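Local coordinates for protein colicin-B (Escherichia coli, PDB 1RH1) that kills Escherichia coli and close relatives by forming a channel in the cytoplasmic membrane, depolarising it and dissipating the energy of the cell, at residues Lys211-Ala216 with Asp224-Val229; Ala197-Asp202 with Arg271-Ser276; Gln55-Val60 with Gly85-Val90. All blocks are in the same frame, centred on the assembly; numbering follows the deposited sequence.

All three contacts lie within the N-terminal beta region of the colicin, distant from the helices of the pore-forming part, and all reach one mixed sheet. Contact 1 is the buried piece, a hairpin of strands 213-216 and 225-228 held by a ladder of backbone bonds. Contacts 2 and 3 are partly buried and flank it: strand 189-201 of contact 2 pairs with 213-216, while strand 87-90 of contact 3 runs beside 225-228. Their chemistry is sparser. Contact 2 has one backbone bond and packing by alanine, phenylalanine and prolines; contact 3 sets a serine against loop carbonyls. Y214 and V229 pack directly on residues of contact 2.

Contact 1. Residues Lys211-Ala216 with Asp224-Val229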
# COMPACT_ATOMS: atom_id res chain seq x y z
N LYS A 211 -13.72 -35.79 23.74
CA LYS A 211 -12.33 -36.13 23.54
C LYS A 211 -11.89 -35.83 22.11
O LYS A 211 -12.57 -36.21 21.15
CB LYS A 211 -12.09 -37.61 23.81
CG LYS A 211 -10.61 -38.00 23.74
CD LYS A 211 -10.48 -39.52 23.65
CE LYS A 211 -9.03 -40.07 23.56
NZ LYS A 211 -8.23 -39.88 24.76
N ASP A 212 -10.78 -35.09 22.02
CA ASP A 212 -10.10 -34.76 20.77
C ASP A 212 -10.91 -34.02 19.70
O ASP A 212 -10.78 -34.25 18.49
CB ASP A 212 -9.52 -36.08 20.18
CG ASP A 212 -8.27 -36.67 20.86
OD1 ASP A 212 -7.69 -37.61 20.32
OD2 ASP A 212 -7.84 -36.22 21.92
N VAL A 213 -11.75 -33.10 20.19
CA VAL A 213 -12.65 -32.27 19.42
C VAL A 213 -12.51 -30.93 20.12
O VAL A 213 -12.64 -30.81 21.35
CB VAL A 213 -14.11 -32.84 19.51
CG1 VAL A 213 -15.17 -31.80 19.22
CG2 VAL A 213 -14.30 -33.86 18.43
N TYR A 214 -12.21 -29.92 19.29
CA TYR A 214 -11.97 -28.54 19.73
C TYR A 214 -12.74 -27.61 18.81
O TYR A 214 -13.01 -28.03 17.69
CB TYR A 214 -10.48 -28.20 19.64
CG TYR A 214 -9.59 -29.15 20.42
CD1 TYR A 214 -9.08 -30.29 19.80
CD2 TYR A 214 -9.35 -28.94 21.78
CE1 TYR A 214 -8.34 -31.22 20.53
CE2 TYR A 214 -8.61 -29.87 22.51
CZ TYR A 214 -8.12 -31.00 21.88
OH TYR A 214 -7.41 -31.94 22.61
N SER A 215 -13.10 -26.39 19.21
CA SER A 215 -13.76 -25.44 18.32
C SER A 215 -12.94 -24.17 18.16
O SER A 215 -12.41 -23.65 19.14
CB SER A 215 -15.16 -25.02 18.82
OG SER A 215 -15.15 -24.18 19.97
N ALA A 216 -12.86 -23.63 16.94
CA ALA A 216 -12.07 -22.44 16.69
C ALA A 216 -12.78 -21.42 15.83
O ALA A 216 -13.47 -21.81 14.89
CB ALA A 216 -10.81 -22.77 15.97
N ASP A 224 -18.32 -20.82 15.20
CA ASP A 224 -17.04 -21.47 15.36
C ASP A 224 -16.98 -22.84 14.70
O ASP A 224 -17.94 -23.62 14.76
CB ASP A 224 -16.76 -21.56 16.86
CG ASP A 224 -16.47 -20.25 17.62
OD1 ASP A 224 -15.77 -20.30 18.63
OD2 ASP A 224 -16.94 -19.17 17.24
N LEU A 225 -15.89 -23.12 13.96
CA LEU A 225 -15.74 -24.40 13.28
C LEU A 225 -15.30 -25.45 14.29
O LEU A 225 -14.53 -25.15 15.20
CB LEU A 225 -14.73 -24.24 12.17
CG LEU A 225 -14.37 -25.44 11.33
CD1 LEU A 225 -15.57 -26.02 10.61
CD2 LEU A 225 -13.36 -24.98 10.33
N VAL A 226 -15.86 -26.65 14.20
CA VAL A 226 -15.47 -27.70 15.12
C VAL A 226 -14.41 -28.48 14.39
O VAL A 226 -14.62 -28.88 13.24
CB VAL A 226 -16.70 -28.58 15.46
CG1 VAL A 226 -16.30 -29.93 16.01
CG2 VAL A 226 -17.47 -27.93 16.58
N LEU A 227 -13.27 -28.69 15.04
CA LEU A 227 -12.18 -29.45 14.45
C LEU A 227 -11.98 -30.76 15.20
O LEU A 227 -11.71 -30.80 16.39
CB LEU A 227 -10.92 -28.60 14.50
CG LEU A 227 -11.02 -27.29 13.75
CD1 LEU A 227 -10.22 -26.21 14.43
CD2 LEU A 227 -10.60 -27.54 12.32
N SER A 228 -12.19 -31.86 14.49
CA SER A 228 -12.02 -33.18 15.05
C SER A 228 -10.63 -33.66 14.67
O SER A 228 -10.35 -34.16 13.57
CB SER A 228 -13.11 -34.07 14.49
OG SER A 228 -13.00 -35.40 14.98
N VAL A 229 -9.72 -33.48 15.63
CA VAL A 229 -8.31 -33.79 15.45
C VAL A 229 -7.90 -35.17 15.90
O VAL A 229 -6.71 -35.51 15.85
CB VAL A 229 -7.40 -32.80 16.20
CG1 VAL A 229 -7.78 -31.38 15.79
CG2 VAL A 229 -7.47 -33.05 17.70
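Y214 and L227 face each other as a hydrogen-bonded antiparallel pair and tie the two strands together through both backbones. L227 N gives a nearly straight bond of 2.7 Å to Y214 O (167° at the hydrogen), arriving almost along the carbonyl direction, and Y214 N returns one of 3.1 Å to L227 O. The second hydrogen-bonded pair, A216 with L225, repeats this: A216 N reaches L225 O at 2.9 Å, while the return bond from L225 N to A216 O is more bent. S215 and V226 form the non-hydrogen-bonded pair between them, and there S215 CA lies 3.2 Å from L225 O in a CA-H...O contact. Past the ladder, V229 N makes only a weak bond to D212 O. The strand segments run 150° apart in direction.

The apolar contacts fall on both faces of the hairpin. On one, A216 CB meets L227 CD1 at 3.8 Å, and V270 of strand 266-271 packs on both. On the other, V213 and V226 touch through their CG1 methyls, 3.9 Å apart, with V200 of the next strand lying against V213. Near the end of the ladder V229 CG2, set between its own backbone N and carbonyl carbon (CG1 at chi1 -53°), presses on the edge of the Y214 ring in its plane, 3.5 Å from CE1.

Backbone N-H and C=O groups thus bond within the hairpin and onward to strands 189-201 and 87-90, leaving the side chains to pack its two faces.

Contact 2. Residues Ala197-Asp202 with Arg271-Ser276; sequences AVPVPD and RFPEGS
P273 O is gripped twice by S276, whose N and OG both stand 2.8 Å from it; the hydroxyl comes in the carbonyl plane, on a lone pair. These bonds close the turn that begins at P273, and S276 OG is also bonded to V278 N further along the loop. P273 then offers its ring to the strand: CG sits 3.2 Å from A197 O, a close approach without a hydrogen bond, and 4.0 Å from P199 CD, the two proline side chains lying alongside and pointing opposite ways.

A197 ends the paired part. Its N donates to R271 O at 3.1 Å, 160° at the hydrogen, from a position tilted off the carbonyl plane. This is the final rung of the parallel pairing between strands 189-201 and 266-271, before the chain of the latter leaves the sheet at F272.

The CB of A197 points at the departing loop and touches F272 CD1 at 3.7 Å, obliquely to the ring. A chi1 of -72° sets CG of F272 anti to the carbonyl carbon, and the ring then packs against A197, V229 and V278. Y214 of the neighbouring strand lies against A197, P273 and S276.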
# COMPACT_ATOMS: atom_id res chain seq x y z
N ALA A 197 -8.36 -22.49 19.73
CA ALA A 197 -9.19 -23.67 19.78
C ALA A 197 -9.39 -24.02 21.25
O ALA A 197 -8.49 -24.06 22.08
CB ALA A 197 -8.50 -24.83 19.08
N VAL A 198 -10.67 -24.17 21.55
CA VAL A 198 -11.22 -24.48 22.87
C VAL A 198 -11.90 -25.85 22.89
O VAL A 198 -12.63 -26.16 21.95
CB VAL A 198 -12.18 -23.33 23.19
CG1 VAL A 198 -13.03 -23.64 24.41
CG2 VAL A 198 -11.35 -22.08 23.46
N PRO A 199 -11.76 -26.73 23.90
CA PRO A 199 -12.43 -28.03 23.95
C PRO A 199 -13.95 -27.91 23.94
O PRO A 199 -14.52 -27.00 24.57
CB PRO A 199 -11.85 -28.67 25.20
CG PRO A 199 -11.61 -27.48 26.10
CD PRO A 199 -11.00 -26.49 25.13
N VAL A 200 -14.62 -28.77 23.19
CA VAL A 200 -16.07 -28.70 23.09
C VAL A 200 -16.68 -29.68 24.09
O VAL A 200 -16.29 -30.85 24.09
CB VAL A 200 -16.53 -29.05 21.64
CG1 VAL A 200 -18.04 -29.02 21.52
CG2 VAL A 200 -16.02 -28.01 20.65
N PRO A 201 -17.61 -29.26 24.95
CA PRO A 201 -18.42 -30.12 25.80
C PRO A 201 -19.35 -31.12 25.17
O PRO A 201 -20.06 -30.85 24.20
CB PRO A 201 -19.19 -29.18 26.67
CG PRO A 201 -19.19 -27.89 25.91
CD PRO A 201 -17.79 -27.87 25.32
N ASP A 202 -19.29 -32.29 25.82
CA ASP A 202 -20.13 -33.44 25.53
C ASP A 202 -21.47 -33.22 26.19
O ASP A 202 -21.60 -33.35 27.41
CB ASP A 202 -19.52 -34.72 26.09
CG ASP A 202 -20.17 -35.99 25.53
OD1 ASP A 202 -19.52 -37.03 25.47
OD2 ASP A 202 -21.33 -35.97 25.13
N ARG A 271 -4.53 -22.32 17.06
CA ARG A 271 -3.64 -22.85 18.11
C ARG A 271 -4.42 -23.76 19.08
O ARG A 271 -5.36 -23.33 19.74
CB ARG A 271 -3.05 -21.63 18.79
CG ARG A 271 -2.22 -21.87 20.02
CD ARG A 271 -1.79 -20.54 20.60
NE ARG A 271 -0.43 -20.70 21.03
CZ ARG A 271 0.15 -19.90 21.91
NH1 ARG A 271 -0.53 -18.88 22.46
NH2 ARG A 271 1.43 -20.12 22.25
N PHE A 272 -4.06 -25.03 19.22
CA PHE A 272 -4.81 -25.93 20.08
C PHE A 272 -4.49 -25.84 21.58
O PHE A 272 -3.56 -25.11 21.94
CB PHE A 272 -4.59 -27.33 19.52
CG PHE A 272 -5.35 -27.47 18.21
CD1 PHE A 272 -6.67 -27.91 18.22
CD2 PHE A 272 -4.73 -27.15 17.00
CE1 PHE A 272 -7.37 -28.02 17.02
CE2 PHE A 272 -5.44 -27.27 15.80
CZ PHE A 272 -6.76 -27.71 15.81
N PRO A 273 -5.21 -26.47 22.54
CA PRO A 273 -5.04 -26.22 23.96
C PRO A 273 -3.77 -26.74 24.61
O PRO A 273 -3.05 -27.60 24.10
CB PRO A 273 -6.28 -26.81 24.59
CG PRO A 273 -7.32 -26.66 23.54
CD PRO A 273 -6.51 -27.10 22.34
N GLU A 274 -3.64 -26.13 25.80
CA GLU A 274 -2.67 -26.37 26.86
C GLU A 274 -1.75 -27.56 26.72
O GLU A 274 -0.55 -27.35 26.58
CB GLU A 274 -3.36 -26.51 28.27
CG GLU A 274 -4.39 -27.65 28.55
CD GLU A 274 -4.50 -28.12 30.01
OE1 GLU A 274 -5.27 -27.52 30.76
OE2 GLU A 274 -3.83 -29.10 30.38
N GLY A 275 -2.28 -28.79 26.75
CA GLY A 275 -1.50 -30.00 26.63
C GLY A 275 -2.25 -30.92 25.69
O GLY A 275 -2.28 -32.14 25.92
N SER A 276 -2.84 -30.34 24.64
CA SER A 276 -3.61 -31.07 23.65
C SER A 276 -2.76 -32.00 22.82
O SER A 276 -3.20 -33.07 22.40
CB SER A 276 -4.33 -30.13 22.70
OG SER A 276 -3.47 -29.29 21.94

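Contact 3. Residues Gln55-Val60 with Gly85-Val90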
# COMPACT_ATOMS: atom_id res chain seq x y z
N GLN A 55 -23.66 -35.76 21.76
CA GLN A 55 -22.50 -34.96 22.13
C GLN A 55 -22.70 -33.49 21.93
O GLN A 55 -22.12 -32.68 22.64
CB GLN A 55 -21.33 -35.37 21.32
CG GLN A 55 -20.93 -36.73 21.81
CD GLN A 55 -19.72 -37.38 21.14
OE1 GLN A 55 -19.49 -38.59 21.29
NE2 GLN A 55 -18.92 -36.60 20.41
N GLY A 56 -23.52 -33.14 20.94
CA GLY A 56 -23.89 -31.77 20.70
C GLY A 56 -23.34 -31.20 19.42
O GLY A 56 -23.79 -30.15 18.95
N ILE A 57 -22.36 -31.89 18.83
CA ILE A 57 -21.75 -31.34 17.65
C ILE A 57 -22.43 -31.91 16.43
O ILE A 57 -22.94 -33.04 16.43
CB ILE A 57 -20.20 -31.66 17.60
CG1 ILE A 57 -19.91 -33.15 17.56
CG2 ILE A 57 -19.57 -31.00 18.82
CD1 ILE A 57 -18.46 -33.49 17.22
N ALA A 58 -22.38 -31.03 15.41
CA ALA A 58 -22.87 -31.33 14.08
C ALA A 58 -22.11 -32.48 13.43
O ALA A 58 -21.05 -32.82 13.95
CB ALA A 58 -22.73 -30.11 13.24
N LEU A 59 -22.54 -33.11 12.33
CA LEU A 59 -21.79 -34.25 11.79
C LEU A 59 -20.41 -33.83 11.27
O LEU A 59 -20.17 -32.66 10.91
CB LEU A 59 -22.55 -34.92 10.64
CG LEU A 59 -22.41 -34.34 9.23
CD1 LEU A 59 -22.90 -35.34 8.21
CD2 LEU A 59 -23.15 -33.03 9.14
N VAL A 60 -19.47 -34.77 11.23
CA VAL A 60 -18.14 -34.47 10.71
C VAL A 60 -18.32 -34.57 9.20
O VAL A 60 -18.36 -35.65 8.61
CB VAL A 60 -17.10 -35.49 11.30
CG1 VAL A 60 -15.76 -35.44 10.62
CG2 VAL A 60 -16.79 -35.08 12.74
N GLY A 85 -24.62 -26.08 13.23
CA GLY A 85 -23.27 -25.77 12.79
C GLY A 85 -22.55 -26.60 11.73
O GLY A 85 -23.03 -27.20 10.76
N TRP A 86 -21.29 -26.53 12.16
CA TRP A 86 -20.07 -26.90 11.45
C TRP A 86 -19.13 -27.92 12.08
O TRP A 86 -18.81 -27.81 13.26
CB TRP A 86 -19.37 -25.58 11.26
CG TRP A 86 -19.32 -25.08 9.85
CD1 TRP A 86 -19.56 -25.89 8.77
CD2 TRP A 86 -18.95 -23.82 9.51
NE1 TRP A 86 -19.33 -25.13 7.72
CE2 TRP A 86 -18.97 -23.90 8.11
CE3 TRP A 86 -18.61 -22.64 10.16
CZ2 TRP A 86 -18.64 -22.81 7.32
CZ3 TRP A 86 -18.27 -21.54 9.36
CH2 TRP A 86 -18.29 -21.63 7.96
N SER A 87 -18.60 -28.90 11.33
CA SER A 87 -17.62 -29.85 11.88
C SER A 87 -16.79 -30.49 10.78
O SER A 87 -17.33 -31.12 9.87
CB SER A 87 -18.25 -31.04 12.64
OG SER A 87 -18.97 -30.75 13.83
N VAL A 88 -15.47 -30.34 10.86
CA VAL A 88 -14.54 -30.93 9.89
C VAL A 88 -13.49 -31.80 10.58
O VAL A 88 -13.19 -31.57 11.75
CB VAL A 88 -13.82 -29.83 9.09
CG1 VAL A 88 -14.85 -28.93 8.45
CG2 VAL A 88 -12.97 -28.96 9.98
N SER A 89 -12.92 -32.79 9.91
CA SER A 89 -11.82 -33.57 10.45
C SER A 89 -10.47 -33.03 9.97
O SER A 89 -10.29 -32.74 8.79
CB SER A 89 -11.94 -35.04 10.03
OG SER A 89 -11.01 -35.90 10.69
N VAL A 90 -9.48 -32.85 10.85
CA VAL A 90 -8.12 -32.44 10.47
C VAL A 90 -7.27 -33.70 10.27
O VAL A 90 -7.22 -34.58 11.14
CB VAL A 90 -7.56 -31.53 11.59
CG1 VAL A 90 -6.18 -31.06 11.29
CG2 VAL A 90 -8.31 -30.24 11.62
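A58 and V60 bring the incoming loop 55-60 against segment 85-90, their CA atoms nearest those of G85 and S87 respectively. The touching parts, 57-60 and 85-89, run 46° apart, in broadly the same sense. V60 CA points a hydrogen at S87 O across 3.5 Å, a CA-H...O contact that precedes the backbone bonding of S87 with Q61. At the other end, A58 CB rests 3.8 Å from the carbonyl carbon of G85, a residue whose own backbone is bonded to D75.

S87 carries most of the side-chain contact. Its CB stands 3.1 Å from L59 O, and its OG, placed beside its own backbone N and anti to the carbonyl carbon (chi1 -65°), lies 2.9 Å from A58 O. A hydrogen bond there is plausible but not certain, since the hydroxyl proton has a second acceptor within reach. Of two successive loop carbonyls, then, A58 O meets the hydroxyl and L59 O the CB. V60 CG1, anti to its backbone N (chi1 169°), reaches along the strand to S89 CB at 3.9 Å. S89 OG is weakly bonded to S228 O, next to strand 87-90 on strand 225-228. L59 N donates to D82 OD1.

W86 and V88 turn away from the loop, both onto I72 of strand 70-73, and V88 also packs on L225 and L227. The loop is the lead-in to strand 62-64, and strand 87-90 runs between 62-64 and 225-228, parallel to both, within the mixed beta sheet.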